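Local structure of guanylate kinase (3TR0) at residues 22-27 and 34-39; 8-13 and 182-187; 97-102 and 186-191. The protein catalyses the ATP-dependent phosphorylation of GMP to GDP, and probably serves in the recycling of GMP and, indirectly, of cyclic GMP. All blocks are in the same frame, centred on the assembly; numbering follows the deposited sequence.

Contact 1: 22-27 and 34-39; sequences SLVRAL and IKISIS. With 5GP (guanosine-5'-monophosphate), chain D.
Val24 and Ile36 carry the packing between the helix segment 22-27 and the segment 34-39. The tight point is a single pair of methyl groups. CG1 of Val24 lies 3.3 Å from CD1 of Ile36, closer than usual for two carbons. CG1 of Val24 also lies 3.7 Å from CG1 of Ile36, so one valine branch meets the last two carbons of the isoleucine chain. The two side chains cross obliquely. In Ile36 the CG1 branch stands anti to the carbonyl carbon (chi1 -55°), and the extended chain beyond it carries CD1 up to the helix. CD1 of Ile36 also lies 3.8 Å from the backbone O of Val24. The buried valine further touches Glu103 on strand 99-103.

Toward Arg25 the contact is loose and turned to solvent. CG of Arg25 comes no nearer than 4.5 Å to CD1 of Ile36. The aliphatic part of this exposed arginine skirts the isoleucine, while its NH2 forms a salt bridge with Asp54.

Beyond strand 34-36 the chain reaches the nucleotide pocket. Ser39 donates a hydrogen bond from OG to O6 of the bound GMP, at 2.6 Å. This bond addresses the guanine base. Glu74, Tyr83 and Asp105 are among the other residues bonded to the nucleotide. Helix 20-30 begins at Lys20, within the predicted ATP-binding loop, and packs against edge strand 34-36 of the parallel sheet. The arrangement belongs to the P-loop kinase core, with the GMP site of guanylate kinases reached just beyond the strand.

Contact 2: 8-13 and 182-187; sequences NLFIIS and HIISAE
The Phe10 ring of strand 9-13 is met by two side chains of helix 173-187. In the conformer described, CG1 of Ile184 sits over one face in a CH-pi contact, 3.9 Å from the centroid of the Phe10 ring and 15° off the ring normal. CG1 of Ile184 is offset toward the rim, 3.8 Å from CD1 of Phe10 and as far from CE1. Glu187 approaches the far end of the ring with its aliphatic part. CG of Glu187 lies 3.6 Å from CZ of Phe10, and CB of Glu187 lies at the ring edge, in plane. The carboxylate of Glu187 stands nearly upright to the ring, the planes 84° apart.

A bend at chi2 (-84°) turns this carboxylate toward Asn8. ND2 of Asn8 donates to OE2 of Glu187 at 2.9 Å, reaching it from above the carboxylate plane. The bond is a buried polar link beside an apolar ring.

Strand 9-13 is the central strand of the five-stranded parallel sheet of the P-loop NTPase fold, and the chain runs from its end into the predicted ATP-binding loop. The C-terminal part of helix 173-187 packs on one face of that sheet, beside the start of strand 9-13.

The Asn8 amide is held from several directions. ND2 also donates to the backbone O of Pro118, and OD1 of Asn8 accepts from N of Leu9 at 2.7 Å. These bonds fix the rotation of the amide that faces Glu187. Leu101 of the neighbouring strand also packs on Phe10, and Ile184 touches Leu27 of helix 20-30. On the helix, His182 meets His182 of the second subunit, and Ala186 packs on Ala186 of that subunit.

Contact 3: 97-102 and 186-191; sequences GRDVLL and AERLQR
The guanidinium of Arg188 meets the carboxylate of Asp99 at its edge, with OD2 of Asp99 in the guanidinium plane. The two flat groups are turned 32° against each other. The arginine comes side-on and uses two nitrogens, both for the same oxygen. NE of Arg188 lies 2.9 Å from OD2 of Asp99, and NH2 of Arg188 lies 3.0 Å from the same atom. The NH2 bond uses the anti lone pair of OD2. The NE bond arrives on the syn side, 30° out of the carboxylate plane. Neither bond is quite straight. Together they form a salt bridge with one oxygen gripped twice. Arg188 reaches it with a chain extended from CG to NE.

Asp99 opens strand 99-103, which lies between strands 34-36 and 9-13 in the parallel sheet of the P-loop NTPase fold. Just before it, Gly97 ends helix 87-95 in a Schellman motif with positive phi. Arg188 lies in a type I beta turn from Glu187 to Gln190, at the C-terminal end of the helix segment. The bridge therefore joins the start of a sheet strand to a turn at the end of a helix.

The other oxygen of Asp99 has its own partners. OD1 accepts from the backbone N of Asn8. A water lies 2.9 Å from OD1 of Asp99 and 2.8 Å from OE1 of Glu187, within hydrogen-bonding distance of both. OD1 of Asp99 and OE1 of Glu187 are 4.5 Å apart, so the water lies between two like-charged groups. NH2 of Arg188 has a second acceptor in the backbone O of Ala32. Beyond the turn, Leu189 packs on Asn179 of the second subunit, and Arg191 on Tyr161 of that subunit.

How the contacts relate
All three contacts reach the same parallel sheet. Contacts 2 and 3 are the closest, with centres about 6 Å apart. They share Ala186 and Glu187. Their strands are neighbours, and Ile12 N lies 2.8 Å from Leu102 O, a probable hydrogen bond. Contact 1 lies about 12 Å from contact 2, centre to centre, and meets it where Val24 CG2 packs 4.0 Å from Ile12 CG2. Its centre is about 14 Å from that of contact 3, and Leu101 N lies 2.8 Å from Lys35 O. Contact 1 holds a GMP-binding residue. The Phe10 side chain in contact 2 lies about 14 Å from GMP. Contacts 2 and 3 both touch the second subunit.

Contact 1: 22-27 and 34-39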
loop_
_atom_site.group_PDB
_atom_site.type_symbol
_atom_site.label_atom_id
_atom_site.label_comp_id
_atom_site.label_asym_id
_atom_site.label_seq_id
_atom_site.Cartn_x
_atom_site.Cartn_y
_atom_site.Cartn_z
ATOM N N SER A 22 3.492 12.502 -17.571
ATOM C CA SER A 22 4.663 13.064 -16.902
ATOM C C SER A 22 4.924 12.413 -15.544
ATOM O O SER A 22 6.072 12.152 -15.187
ATOM C CB SER A 22 4.521 14.577 -16.746
ATOM O OG SER A 22 4.531 15.208 -18.017
ATOM N N LEU A 23 3.860 12.164 -14.788
ATOM C CA LEU A 23 3.984 11.506 -13.487
ATOM C C LEU A 23 4.605 10.124 -13.633
ATOM O O LEU A 23 5.528 9.765 -12.903
ATOM C CB LEU A 23 2.621 11.367 -12.814
ATOM C CG LEU A 23 1.954 12.622 -12.252
ATOM C CD1 LEU A 23 0.561 12.280 -11.749
ATOM C CD2 LEU A 23 2.799 13.213 -11.142
ATOM N N VAL A 24 4.073 9.350 -14.570
ATOM C CA VAL A 24 4.536 7.987 -14.793
ATOM C C VAL A 24 6.005 7.949 -15.212
ATOM O O VAL A 24 6.754 7.069 -14.792
ATOM C CB VAL A 24 3.661 7.260 -15.831
ATOM C CG1 VAL A 24 4.261 5.914 -16.178
ATOM C CG2 VAL A 24 2.248 7.081 -15.292
ATOM N N ARG A 25 6.421 8.914 -16.021
ATOM C CA ARG A 25 7.818 8.978 -16.452
ATOM C C ARG A 25 8.776 9.290 -15.302
ATOM O O ARG A 25 9.888 8.760 -15.252
ATOM C CB ARG A 25 7.990 9.969 -17.602
ATOM C CG ARG A 25 7.411 9.455 -18.906
ATOM C CD ARG A 25 7.534 10.465 -20.033
ATOM N NE ARG A 25 7.047 9.907 -21.293
ATOM C CZ ARG A 25 6.788 10.625 -22.382
ATOM N NH1 ARG A 25 6.958 11.940 -22.369
ATOM N NH2 ARG A 25 6.351 10.027 -23.482
ATOM N N ALA A 26 8.342 10.139 -14.377
ATOM C CA ALA A 26 9.138 10.435 -13.192
ATOM C C ALA A 26 9.163 9.238 -12.247
ATOM O O ALA A 26 10.176 8.961 -11.608
ATOM C CB ALA A 26 8.596 11.659 -12.479
ATOM N N LEU A 27 8.038 8.536 -12.156
ATOM C CA LEU A 27 7.937 7.350 -11.313
ATOM C C LEU A 27 8.991 6.308 -11.673
ATOM O O LEU A 27 9.658 5.753 -10.797
ATOM C CB LEU A 27 6.544 6.732 -11.432
ATOM C CG LEU A 27 6.297 5.450 -10.634
ATOM C CD1 LEU A 27 6.503 5.689 -9.149
ATOM C CD2 LEU A 27 4.902 4.926 -10.898
ATOM N N ILE A 34 10.911 -1.592 -12.580
ATOM C CA ILE A 34 9.575 -1.292 -13.070
ATOM C C ILE A 34 9.688 -0.576 -14.410
ATOM O O ILE A 34 10.493 0.340 -14.569
ATOM C CB ILE A 34 8.761 -0.464 -12.038
ATOM C CG1 ILE A 34 7.308 -0.294 -12.491
ATOM C CG2 ILE A 34 9.416 0.881 -11.783
ATOM C CD1 ILE A 34 6.385 0.229 -11.394
ATOM N N LYS A 35 8.904 -1.021 -15.384
ATOM C CA LYS A 35 8.969 -0.445 -16.722
ATOM C C LYS A 35 7.587 -0.096 -17.250
ATOM O O LYS A 35 6.589 -0.705 -16.862
ATOM C CB LYS A 35 9.685 -1.404 -17.674
ATOM C CG LYS A 35 11.031 -1.876 -17.139
ATOM C CD LYS A 35 12.166 -1.609 -18.110
ATOM C CE LYS A 35 12.344 -2.757 -19.087
ATOM N NZ LYS A 35 13.594 -2.610 -19.886
ATOM N N ILE A 36 7.538 0.892 -18.136
ATOM C CA ILE A 36 6.284 1.334 -18.721
ATOM C C ILE A 36 6.006 0.617 -20.030
ATOM O O ILE A 36 6.842 0.612 -20.934
ATOM C CB ILE A 36 6.297 2.850 -19.009
ATOM C CG1 ILE A 36 6.649 3.637 -17.747
ATOM C CG2 ILE A 36 4.954 3.291 -19.554
ATOM C CD1 ILE A 36 6.926 5.107 -18.009
ATOM N N SER A 37 4.831 0.010 -20.135
ATOM C CA SER A 37 4.409 -0.580 -21.401
ATOM C C SER A 37 4.159 0.514 -22.430
ATOM O O SER A 37 3.386 1.442 -22.183
ATOM C CB SER A 37 3.146 -1.419 -21.213
ATOM O OG SER A 37 2.656 -1.892 -22.454
ATOM N N ILE A 38 4.824 0.406 -23.578
ATOM C CA ILE A 38 4.578 1.322 -24.686
ATOM C C ILE A 38 3.472 0.745 -25.557
ATOM O O ILE A 38 3.621 -0.334 -26.138
ATOM C CB ILE A 38 5.842 1.546 -25.536
ATOM C CG1 ILE A 38 6.952 2.156 -24.677
ATOM C CG2 ILE A 38 5.527 2.434 -26.728
ATOM C CD1 ILE A 38 6.493 3.341 -23.852
ATOM N N SER A 39 2.358 1.465 -25.629
ATOM C CA SER A 39 1.168 0.992 -26.328
ATOM C C SER A 39 1.254 1.144 -27.840
ATOM O O SER A 39 2.027 1.952 -28.357
ATOM C CB SER A 39 -0.071 1.747 -25.832
ATOM O OG SER A 39 -0.282 1.519 -24.444
HETATM P P 5GP D . -3.553 10.070 -26.156
HETATM O O1P 5GP D . -2.052 9.929 -26.121
HETATM O O2P 5GP D . -4.250 9.937 -27.484
HETATM O O3P 5GP D . -3.926 11.379 -25.501
HETATM O "O5'" 5GP D . -4.199 9.057 -25.112
HETATM C "C5'" 5GP D . -5.593 8.799 -25.113
HETATM C "C4'" 5GP D . -5.981 7.909 -23.963
HETATM O "O4'" 5GP D . -5.995 6.535 -24.399
HETATM C "C3'" 5GP D . -5.022 7.901 -22.784
HETATM O "O3'" 5GP D . -5.205 9.006 -21.916
HETATM C "C2'" 5GP D . -5.297 6.556 -22.121
HETATM O "O2'" 5GP D . -6.397 6.659 -21.230
HETATM C "C1'" 5GP D . -5.725 5.688 -23.310
HETATM N N9 5GP D . -4.686 4.723 -23.709
HETATM C C8 5GP D . -3.437 4.943 -24.141
HETATM N N7 5GP D . -2.858 3.746 -24.411
HETATM C C5 5GP D . -3.768 2.780 -24.140
HETATM C C6 5GP D . -3.774 1.391 -24.210
HETATM O O6 5GP D . -2.762 0.757 -24.595
HETATM N N1 5GP D . -4.883 0.727 -23.859
HETATM C C2 5GP D . -5.982 1.370 -23.439
HETATM N N2 5GP D . -7.096 0.686 -23.085
HETATM N N3 5GP D . -6.004 2.712 -23.358
HETATM C C4 5GP D . -4.910 3.419 -23.710
#

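Contact 2: 8-13 and 182-187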
loop_
_atom_site.group_PDB
_atom_site.type_symbol
_atom_site.label_atom_id
_atom_site.label_comp_id
_atom_site.label_asym_id
_atom_site.label_seq_id
_atom_site.Cartn_x
_atom_site.Cartn_y
_atom_site.Cartn_z
ATOM N N ASN A 8 4.058 -7.472 -10.641
ATOM C CA ASN A 8 2.643 -7.164 -10.738
ATOM C C ASN A 8 2.411 -6.133 -11.832
ATOM O O ASN A 8 3.358 -5.514 -12.326
ATOM C CB ASN A 8 2.138 -6.632 -9.391
ATOM C CG ASN A 8 0.639 -6.806 -9.209
ATOM O OD1 ASN A 8 -0.076 -7.175 -10.135
ATOM N ND2 ASN A 8 0.161 -6.539 -8.001
ATOM N N LEU A 9 1.152 -5.964 -12.214
ATOM C CA LEU A 9 0.760 -4.900 -13.125
ATOM C C LEU A 9 0.188 -3.732 -12.328
ATOM O O LEU A 9 -0.611 -3.925 -11.421
ATOM C CB LEU A 9 -0.291 -5.408 -14.110
ATOM C CG LEU A 9 0.094 -6.632 -14.945
ATOM C CD1 LEU A 9 -1.061 -7.026 -15.852
ATOM C CD2 LEU A 9 1.346 -6.348 -15.760
ATOM N N PHE A 10 0.605 -2.521 -12.677
ATOM C CA PHE A 10 0.098 -1.326 -12.031
ATOM C C PHE A 10 -0.581 -0.457 -13.067
ATOM O O PHE A 10 0.082 0.137 -13.914
ATOM C CB PHE A 10 1.231 -0.564 -11.345
ATOM C CG PHE A 10 1.817 -1.292 -10.171
ATOM C CD1 PHE A 10 1.279 -1.137 -8.907
ATOM C CD2 PHE A 10 2.891 -2.154 -10.336
ATOM C CE1 PHE A 10 1.813 -1.811 -7.825
ATOM C CE2 PHE A 10 3.424 -2.828 -9.259
ATOM C CZ PHE A 10 2.882 -2.661 -8.001
ATOM N N ILE A 11 -1.909 -0.409 -13.002
ATOM C CA ILE A 11 -2.708 0.326 -13.975
ATOM C C ILE A 11 -2.807 1.774 -13.531
ATOM O O ILE A 11 -3.155 2.049 -12.387
ATOM C CB ILE A 11 -4.128 -0.263 -14.080
ATOM C CG1 ILE A 11 -4.068 -1.738 -14.489
ATOM C CG2 ILE A 11 -4.971 0.528 -15.071
ATOM C CD1 ILE A 11 -5.327 -2.513 -14.163
ATOM N N ILE A 12 -2.493 2.697 -14.435
ATOM C CA ILE A 12 -2.624 4.118 -14.154
ATOM C C ILE A 12 -3.617 4.728 -15.132
ATOM O O ILE A 12 -3.390 4.699 -16.343
ATOM C CB ILE A 12 -1.295 4.854 -14.336
ATOM C CG1 ILE A 12 -0.148 4.069 -13.700
ATOM C CG2 ILE A 12 -1.384 6.248 -13.749
ATOM C CD1 ILE A 12 -0.233 3.995 -12.198
ATOM N N SER A 13 -4.713 5.276 -14.614
ATOM C CA SER A 13 -5.724 5.899 -15.472
ATOM C C SER A 13 -6.014 7.323 -15.028
ATOM O O SER A 13 -5.885 7.653 -13.851
ATOM C CB SER A 13 -7.017 5.080 -15.481
ATOM O OG SER A 13 -6.777 3.737 -15.867
ATOM N N HIS A 182 4.774 5.414 -2.830
ATOM C CA HIS A 182 4.216 4.721 -1.668
ATOM C C HIS A 182 3.408 3.505 -2.105
ATOM O O HIS A 182 3.523 2.430 -1.519
ATOM C CB HIS A 182 3.309 5.646 -0.838
ATOM C CG HIS A 182 4.048 6.687 -0.052
ATOM N ND1 HIS A 182 5.244 6.434 0.582
ATOM C CD2 HIS A 182 3.754 7.985 0.205
ATOM C CE1 HIS A 182 5.657 7.529 1.194
ATOM N NE2 HIS A 182 4.771 8.484 0.983
ATOM N N ILE A 183 2.575 3.686 -3.124
ATOM C CA ILE A 183 1.644 2.644 -3.542
ATOM C C ILE A 183 2.373 1.423 -4.103
ATOM O O ILE A 183 2.058 0.287 -3.752
ATOM C CB ILE A 183 0.612 3.180 -4.552
ATOM C CG1 ILE A 183 -0.342 4.160 -3.855
ATOM C CG2 ILE A 183 -0.165 2.033 -5.186
ATOM C CD1 ILE A 183 -1.093 5.084 -4.810
ATOM N N ILE A 184 3.343 1.657 -4.978
ATOM C CA ILE A 184 4.116 0.558 -5.543
ATOM C C ILE A 184 5.014 -0.081 -4.488
ATOM O O ILE A 184 5.144 -1.302 -4.427
ATOM C CB ILE A 184 4.950 1.015 -6.752
ATOM C CG1 ILE A 184 4.020 1.326 -7.924
ATOM C CG2 ILE A 184 5.965 -0.061 -7.141
ATOM C CD1 ILE A 184 4.662 2.120 -9.035
ATOM N N SER A 185 5.617 0.752 -3.647
ATOM C CA SER A 185 6.508 0.261 -2.598
ATOM C C SER A 185 5.770 -0.636 -1.603
ATOM O O SER A 185 6.306 -1.653 -1.157
ATOM C CB SER A 185 7.172 1.435 -1.870
ATOM O OG SER A 185 8.044 2.148 -2.738
ATOM N N ALA A 186 4.545 -0.254 -1.252
ATOM C CA ALA A 186 3.728 -1.046 -0.335
ATOM C C ALA A 186 3.336 -2.384 -0.953
ATOM O O ALA A 186 3.323 -3.405 -0.271
ATOM C CB ALA A 186 2.478 -0.269 0.089
ATOM N N GLU A 187 2.999 -2.377 -2.240
ATOM C CA GLU A 187 2.646 -3.618 -2.927
ATOM C C GLU A 187 3.792 -4.613 -2.821
ATOM O O GLU A 187 3.577 -5.813 -2.638
ATOM C CB GLU A 187 2.328 -3.351 -4.402
ATOM C CG GLU A 187 1.739 -4.549 -5.146
ATOM C CD GLU A 187 2.783 -5.528 -5.664
ATOM O OE1 GLU A 187 3.994 -5.223 -5.622
ATOM O OE2 GLU A 187 2.379 -6.619 -6.115
#

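Contact 3: 97-102 and 186-191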
loop_
_atom_site.group_PDB
_atom_site.type_symbol
_atom_site.label_atom_id
_atom_site.label_comp_id
_atom_site.label_asym_id
_atom_site.label_seq_id
_atom_site.Cartn_x
_atom_site.Cartn_y
_atom_site.Cartn_z
ATOM N N GLY A 97 10.887 -10.516 -13.639
ATOM C CA GLY A 97 10.744 -10.029 -12.279
ATOM C C GLY A 97 10.539 -8.527 -12.192
ATOM O O GLY A 97 10.703 -7.934 -11.128
ATOM N N ARG A 98 10.181 -7.909 -13.312
ATOM C CA ARG A 98 9.948 -6.467 -13.353
ATOM C C ARG A 98 8.457 -6.161 -13.336
ATOM O O ARG A 98 7.686 -6.747 -14.099
ATOM C CB ARG A 98 10.549 -5.854 -14.622
ATOM C CG ARG A 98 12.041 -6.038 -14.794
ATOM C CD ARG A 98 12.521 -5.279 -16.026
ATOM N NE ARG A 98 13.912 -5.574 -16.352
ATOM C CZ ARG A 98 14.290 -6.491 -17.233
ATOM N NH1 ARG A 98 13.378 -7.201 -17.883
ATOM N NH2 ARG A 98 15.579 -6.694 -17.470
ATOM N N ASP A 99 8.052 -5.240 -12.467
ATOM C CA ASP A 99 6.684 -4.750 -12.469
ATOM C C ASP A 99 6.449 -3.956 -13.742
ATOM O O ASP A 99 7.389 -3.444 -14.345
ATOM C CB ASP A 99 6.425 -3.883 -11.236
ATOM C CG ASP A 99 6.636 -4.647 -9.948
ATOM O OD1 ASP A 99 5.867 -5.600 -9.703
ATOM O OD2 ASP A 99 7.574 -4.309 -9.194
ATOM N N VAL A 100 5.194 -3.869 -14.160
ATOM C CA VAL A 100 4.872 -3.167 -15.392
ATOM C C VAL A 100 3.815 -2.115 -15.134
ATOM O O VAL A 100 2.806 -2.383 -14.486
ATOM C CB VAL A 100 4.358 -4.121 -16.473
ATOM C CG1 VAL A 100 3.858 -3.329 -17.685
ATOM C CG2 VAL A 100 5.460 -5.099 -16.887
ATOM N N LEU A 101 4.061 -0.916 -15.645
ATOM C CA LEU A 101 3.092 0.166 -15.570
ATOM C C LEU A 101 2.265 0.202 -16.841
ATOM O O LEU A 101 2.812 0.211 -17.944
ATOM C CB LEU A 101 3.807 1.498 -15.380
ATOM C CG LEU A 101 4.374 1.705 -13.979
ATOM C CD1 LEU A 101 5.516 2.697 -13.996
ATOM C CD2 LEU A 101 3.270 2.161 -13.047
ATOM N N LEU A 102 0.947 0.209 -16.684
ATOM C CA LEU A 102 0.048 0.300 -17.829
ATOM C C LEU A 102 -0.720 1.616 -17.779
ATOM O O LEU A 102 -1.581 1.812 -16.920
ATOM C CB LEU A 102 -0.928 -0.879 -17.845
ATOM C CG LEU A 102 -0.323 -2.290 -17.901
ATOM C CD1 LEU A 102 -1.402 -3.349 -17.719
ATOM C CD2 LEU A 102 0.412 -2.493 -19.202
ATOM N N ALA A 186 4.545 -0.254 -1.252
ATOM C CA ALA A 186 3.728 -1.046 -0.335
ATOM C C ALA A 186 3.336 -2.384 -0.953
ATOM O O ALA A 186 3.323 -3.405 -0.271
ATOM C CB ALA A 186 2.478 -0.269 0.089
ATOM N N GLU A 187 2.999 -2.377 -2.240
ATOM C CA GLU A 187 2.646 -3.618 -2.927
ATOM C C GLU A 187 3.792 -4.613 -2.821
ATOM O O GLU A 187 3.577 -5.813 -2.638
ATOM C CB GLU A 187 2.328 -3.351 -4.402
ATOM C CG GLU A 187 1.739 -4.549 -5.146
ATOM C CD GLU A 187 2.783 -5.528 -5.664
ATOM O OE1 GLU A 187 3.994 -5.223 -5.622
ATOM O OE2 GLU A 187 2.379 -6.619 -6.115
ATOM N N ARG A 188 5.012 -4.104 -2.929
ATOM C CA ARG A 188 6.197 -4.954 -2.939
ATOM C C ARG A 188 6.528 -5.500 -1.559
ATOM O O ARG A 188 7.444 -6.307 -1.409
ATOM C CB ARG A 188 7.393 -4.184 -3.491
ATOM C CG ARG A 188 7.281 -3.853 -4.980
ATOM C CD ARG A 188 8.349 -2.857 -5.396
ATOM N NE ARG A 188 8.523 -2.813 -6.846
ATOM C CZ ARG A 188 9.418 -2.050 -7.465
ATOM N NH1 ARG A 188 10.215 -1.256 -6.764
ATOM N NH2 ARG A 188 9.511 -2.076 -8.788
ATOM N N LEU A 189 5.795 -5.036 -0.551
ATOM C CA LEU A 189 5.978 -5.522 0.816
ATOM C C LEU A 189 4.854 -6.464 1.225
ATOM O O LEU A 189 4.823 -6.941 2.354
ATOM C CB LEU A 189 6.041 -4.351 1.805
ATOM C CG LEU A 189 7.174 -3.340 1.643
ATOM C CD1 LEU A 189 6.880 -2.058 2.415
ATOM C CD2 LEU A 189 8.500 -3.929 2.079
ATOM N N GLN A 190 3.919 -6.719 0.313
ATOM C CA GLN A 190 2.819 -7.640 0.589
ATOM C C GLN A 190 3.339 -9.046 0.860
ATOM O O GLN A 190 4.349 -9.459 0.294
ATOM C CB GLN A 190 1.852 -7.686 -0.595
ATOM C CG GLN A 190 1.078 -6.400 -0.806
ATOM C CD GLN A 190 0.157 -6.469 -2.003
ATOM O OE1 GLN A 190 0.083 -7.491 -2.691
ATOM N NE2 GLN A 190 -0.549 -5.380 -2.262
ATOM N N ARG A 191 2.630 -9.781 1.711
ATOM C CA ARG A 191 3.045 -11.132 2.082
ATOM C C ARG A 191 3.244 -12.014 0.859
ATOM O O ARG A 191 4.213 -12.768 0.787
ATOM C CB ARG A 191 2.020 -11.785 3.004
ATOM C CG ARG A 191 2.427 -13.183 3.448
ATOM C CD ARG A 191 1.225 -14.014 3.840
ATOM N NE ARG A 191 0.353 -14.282 2.702
ATOM C CZ ARG A 191 -0.953 -14.037 2.687
ATOM N NH1 ARG A 191 -1.545 -13.519 3.755
ATOM N NH2 ARG A 191 -1.668 -14.311 1.605
HETATM O O HOH W 1 5.770 -6.844 -7.086
#